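Long-range contact in phenol hydroxylase component phN (Pseudomonas stutzeri, PDB 3U52), which probably hydroxylates phenol and related aromatic compounds with molecular oxygen, using a carboxylate-bridged diiron centre in the oxygenase component of a bacterial multicomponent monooxygenase: residues S105-S116 with Q134-Q145. Sequence-based numbering, arbitrary orientation.
Sequences SPLEHAAFQGYS and QAIDELRHSQTQ. With FE (Fe (III) ion), chain G.
Glu108 and Glu138 both turn CG anti to the carbonyl carbon and then bend at chi2 (-77° and -70°), which swings their carboxylates from facing helices onto one iron. This is half of the four-helix-bundle diiron site of the bacterial multicomponent monooxygenases, built here by two nearly antiparallel helices whose axes come within 7.6 Å. Each glutamate binds the metal through OE2, and His141 completes the protein's share from this pair with ND1 at 2.4 Å from FE. The two OE2 atoms lie close together because they share the metal, their carboxylate planes about 33° apart. A second iron lies next to Glu138, with Glu199, Glu233 and His236 as its ligands, while Asp232 takes the hydrogen bond from the far nitrogen of the His141 ring.

Amide side chains hold the second oxygens of both glutamates. Gln145 uses both ends of its amide: OE1 accepts from Ser105 OG at 2.7 Å, and NE2 donates to Glu108 OE1 at 2.8 Å, arriving from above the carboxylate plane. A leucine in its place would probably leave that carboxylate oxygen without its amide donor and Ser105 OG without its acceptor, and let the Glu108 carboxylate turn more freely. Gln134 NE2 plays a similar part on Glu138, reaching the anti lone pair of OE1, while its CG sits over the centre of the Tyr115 ring, 3.6 Å from the centroid, with the amide stacked almost flat on that ring. Tyr115 OH itself bonds to Ser195.

Away from the iron, Ala135 CB packs on Tyr115 CB, and Leu139 CD1 lies over one face of Phe112. Next to Phe112, Ser142 OG and His109 ND1 share a hydrogen bond of 3.0 Å in the plane of the imidazole, and a water bonded to that same hydroxyl also donates a weak hydrogen bond to Ser105 O.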
# COMPACT_ATOMS: atom_id res chain seq x y z
N SER A 105 22.78 6.67 -1.10
CA SER A 105 22.09 6.21 -2.33
C SER A 105 22.99 6.01 -3.56
O SER A 105 22.78 5.05 -4.32
CB SER A 105 20.96 7.14 -2.75
OG SER A 105 19.86 7.03 -1.87
N PRO A 106 23.93 6.95 -3.81
CA PRO A 106 24.76 6.74 -4.97
C PRO A 106 25.60 5.47 -4.84
O PRO A 106 25.88 4.83 -5.86
CB PRO A 106 25.63 8.01 -5.01
CG PRO A 106 24.75 9.11 -4.27
CD PRO A 106 24.21 8.23 -3.12
N LEU A 107 25.92 5.06 -3.63
CA LEU A 107 26.60 3.79 -3.42
C LEU A 107 25.73 2.60 -3.82
O LEU A 107 26.27 1.59 -4.32
CB LEU A 107 27.06 3.67 -1.97
CG LEU A 107 28.51 4.13 -1.68
CD1 LEU A 107 29.08 5.09 -2.68
CD2 LEU A 107 28.72 4.55 -0.21
N GLU A 108 24.40 2.72 -3.65
CA GLU A 108 23.50 1.60 -3.95
C GLU A 108 23.68 1.41 -5.47
O GLU A 108 23.78 0.29 -5.97
CB GLU A 108 22.03 1.94 -3.67
CG GLU A 108 21.65 2.25 -2.18
CD GLU A 108 21.53 1.00 -1.36
OE1 GLU A 108 20.99 1.05 -0.24
OE2 GLU A 108 21.99 -0.04 -1.83
N HIS A 109 23.67 2.52 -6.19
CA HIS A 109 23.73 2.50 -7.65
C HIS A 109 25.10 2.00 -8.16
O HIS A 109 25.14 1.18 -9.07
CB HIS A 109 23.45 3.86 -8.23
CG HIS A 109 22.99 3.79 -9.64
ND1 HIS A 109 21.66 3.61 -9.97
CD2 HIS A 109 23.66 3.78 -10.80
CE1 HIS A 109 21.54 3.55 -11.28
NE2 HIS A 109 22.74 3.63 -11.81
N ALA A 110 26.19 2.50 -7.59
CA ALA A 110 27.52 1.89 -7.78
C ALA A 110 27.55 0.37 -7.52
O ALA A 110 28.21 -0.36 -8.25
CB ALA A 110 28.53 2.56 -6.91
N ALA A 111 26.80 -0.11 -6.52
CA ALA A 111 26.84 -1.54 -6.20
C ALA A 111 26.10 -2.30 -7.31
O ALA A 111 26.50 -3.42 -7.72
CB ALA A 111 26.27 -1.80 -4.87
N PHE A 112 25.04 -1.69 -7.83
CA PHE A 112 24.31 -2.27 -8.97
C PHE A 112 25.25 -2.55 -10.17
O PHE A 112 25.27 -3.65 -10.70
CB PHE A 112 23.11 -1.41 -9.36
CG PHE A 112 22.77 -1.49 -10.83
CD1 PHE A 112 22.39 -2.72 -11.43
CD2 PHE A 112 22.78 -0.34 -11.59
CE1 PHE A 112 22.06 -2.80 -12.75
CE2 PHE A 112 22.46 -0.40 -12.99
CZ PHE A 112 22.11 -1.62 -13.55
N GLN A 113 26.02 -1.54 -10.59
CA GLN A 113 27.00 -1.72 -11.68
C GLN A 113 28.14 -2.69 -11.34
O GLN A 113 28.53 -3.46 -12.19
CB GLN A 113 27.62 -0.38 -12.08
CG GLN A 113 26.72 0.80 -11.99
CD GLN A 113 27.37 2.05 -12.44
OE1 GLN A 113 27.86 2.85 -11.61
NE2 GLN A 113 27.43 2.23 -13.75
N GLY A 114 28.69 -2.60 -10.13
CA GLY A 114 29.80 -3.46 -9.68
C GLY A 114 29.37 -4.92 -9.60
O GLY A 114 30.09 -5.81 -10.06
N TYR A 115 28.19 -5.18 -9.03
CA TYR A 115 27.70 -6.56 -8.98
C TYR A 115 27.29 -7.08 -10.37
O TYR A 115 27.47 -8.28 -10.66
CB TYR A 115 26.53 -6.69 -8.00
CG TYR A 115 26.99 -6.90 -6.58
CD1 TYR A 115 27.00 -5.83 -5.67
CD2 TYR A 115 27.49 -8.14 -6.15
CE1 TYR A 115 27.46 -5.99 -4.38
CE2 TYR A 115 27.96 -8.32 -4.83
CZ TYR A 115 27.94 -7.23 -3.97
OH TYR A 115 28.36 -7.38 -2.68
N SER A 116 26.72 -6.23 -11.22
CA SER A 116 26.41 -6.65 -12.62
C SER A 116 27.70 -7.16 -13.29
O SER A 116 27.75 -8.25 -13.89
CB SER A 116 25.86 -5.46 -13.42
OG SER A 116 24.57 -5.04 -12.96
N GLN A 134 21.86 -10.07 -6.55
CA GLN A 134 22.28 -8.94 -5.73
C GLN A 134 22.31 -7.62 -6.56
O GLN A 134 21.77 -6.60 -6.14
CB GLN A 134 23.63 -9.21 -5.03
CG GLN A 134 24.13 -7.99 -4.34
CD GLN A 134 24.48 -8.21 -2.91
OE1 GLN A 134 24.63 -9.35 -2.45
NE2 GLN A 134 24.60 -7.11 -2.17
N ALA A 135 22.87 -7.67 -7.76
CA ALA A 135 22.87 -6.49 -8.63
C ALA A 135 21.47 -5.88 -8.83
O ALA A 135 21.28 -4.65 -8.71
CB ALA A 135 23.49 -6.84 -10.00
N ILE A 136 20.49 -6.71 -9.18
CA ILE A 136 19.17 -6.13 -9.46
C ILE A 136 18.48 -5.67 -8.13
O ILE A 136 17.71 -4.72 -8.12
CB ILE A 136 18.31 -7.05 -10.34
CG1 ILE A 136 17.10 -6.29 -10.90
CG2 ILE A 136 17.89 -8.24 -9.51
CD1 ILE A 136 16.23 -7.12 -11.91
N ASP A 137 18.78 -6.31 -6.99
CA ASP A 137 18.34 -5.74 -5.69
C ASP A 137 18.93 -4.36 -5.40
O ASP A 137 18.26 -3.49 -4.83
CB ASP A 137 18.70 -6.65 -4.50
CG ASP A 137 18.04 -8.01 -4.53
OD1 ASP A 137 17.00 -8.28 -5.20
OD2 ASP A 137 18.62 -8.89 -3.84
N GLU A 138 20.21 -4.15 -5.72
CA GLU A 138 20.83 -2.82 -5.49
C GLU A 138 20.22 -1.76 -6.42
O GLU A 138 20.07 -0.61 -6.01
CB GLU A 138 22.34 -2.86 -5.69
CG GLU A 138 22.98 -3.97 -4.88
CD GLU A 138 22.94 -3.67 -3.37
OE1 GLU A 138 23.45 -4.48 -2.60
OE2 GLU A 138 22.40 -2.61 -2.95
N LEU A 139 19.91 -2.14 -7.65
CA LEU A 139 19.16 -1.27 -8.52
C LEU A 139 17.84 -0.89 -7.84
O LEU A 139 17.40 0.26 -7.85
CB LEU A 139 18.84 -1.99 -9.83
CG LEU A 139 18.14 -1.06 -10.85
CD1 LEU A 139 18.92 0.30 -11.11
CD2 LEU A 139 17.83 -1.83 -12.19
N ARG A 140 17.16 -1.87 -7.30
CA ARG A 140 15.91 -1.58 -6.61
C ARG A 140 16.14 -0.59 -5.50
O ARG A 140 15.37 0.34 -5.34
CB ARG A 140 15.34 -2.85 -6.01
CG ARG A 140 14.06 -2.54 -5.21
CD ARG A 140 13.39 -3.75 -4.76
NE ARG A 140 13.61 -3.90 -3.38
CZ ARG A 140 12.66 -3.79 -2.47
NH1 ARG A 140 11.40 -3.55 -2.82
NH2 ARG A 140 12.98 -3.94 -1.20
N HIS A 141 17.20 -0.79 -4.72
CA HIS A 141 17.48 0.02 -3.53
C HIS A 141 17.75 1.45 -3.94
O HIS A 141 17.22 2.38 -3.35
CB HIS A 141 18.66 -0.57 -2.72
CG HIS A 141 18.31 -1.85 -2.03
ND1 HIS A 141 19.23 -2.62 -1.36
CD2 HIS A 141 17.12 -2.51 -1.91
CE1 HIS A 141 18.64 -3.69 -0.86
NE2 HIS A 141 17.36 -3.64 -1.16
N SER A 142 18.51 1.59 -5.02
CA SER A 142 18.80 2.90 -5.62
C SER A 142 17.50 3.68 -6.03
O SER A 142 17.30 4.83 -5.67
CB SER A 142 19.66 2.63 -6.87
OG SER A 142 19.91 3.84 -7.53
N GLN A 143 16.66 3.05 -6.82
CA GLN A 143 15.47 3.69 -7.37
C GLN A 143 14.41 3.93 -6.31
O GLN A 143 13.81 5.00 -6.30
CB GLN A 143 14.95 2.83 -8.52
CG GLN A 143 15.97 2.68 -9.67
CD GLN A 143 15.37 2.00 -10.87
OE1 GLN A 143 14.54 1.10 -10.72
NE2 GLN A 143 15.76 2.43 -12.07
N THR A 144 14.15 2.97 -5.44
CA THR A 144 13.16 3.17 -4.40
C THR A 144 13.58 4.25 -3.38
O THR A 144 12.75 4.97 -2.87
CB THR A 144 12.80 1.87 -3.65
OG1 THR A 144 13.93 1.42 -2.92
CG2 THR A 144 12.38 0.75 -4.61
N GLN A 145 14.88 4.39 -3.12
CA GLN A 145 15.38 5.53 -2.37
C GLN A 145 15.12 6.87 -3.07
O GLN A 145 14.67 7.79 -2.42
CB GLN A 145 16.88 5.34 -2.02
CG GLN A 145 17.02 4.20 -0.99
CD GLN A 145 18.44 3.74 -0.80
OE1 GLN A 145 19.36 4.42 -1.24
NE2 GLN A 145 18.64 2.58 -0.12
FE FE G . 21.54 -2.13 -1.02
O HOH W 1 20.83 6.16 -6.23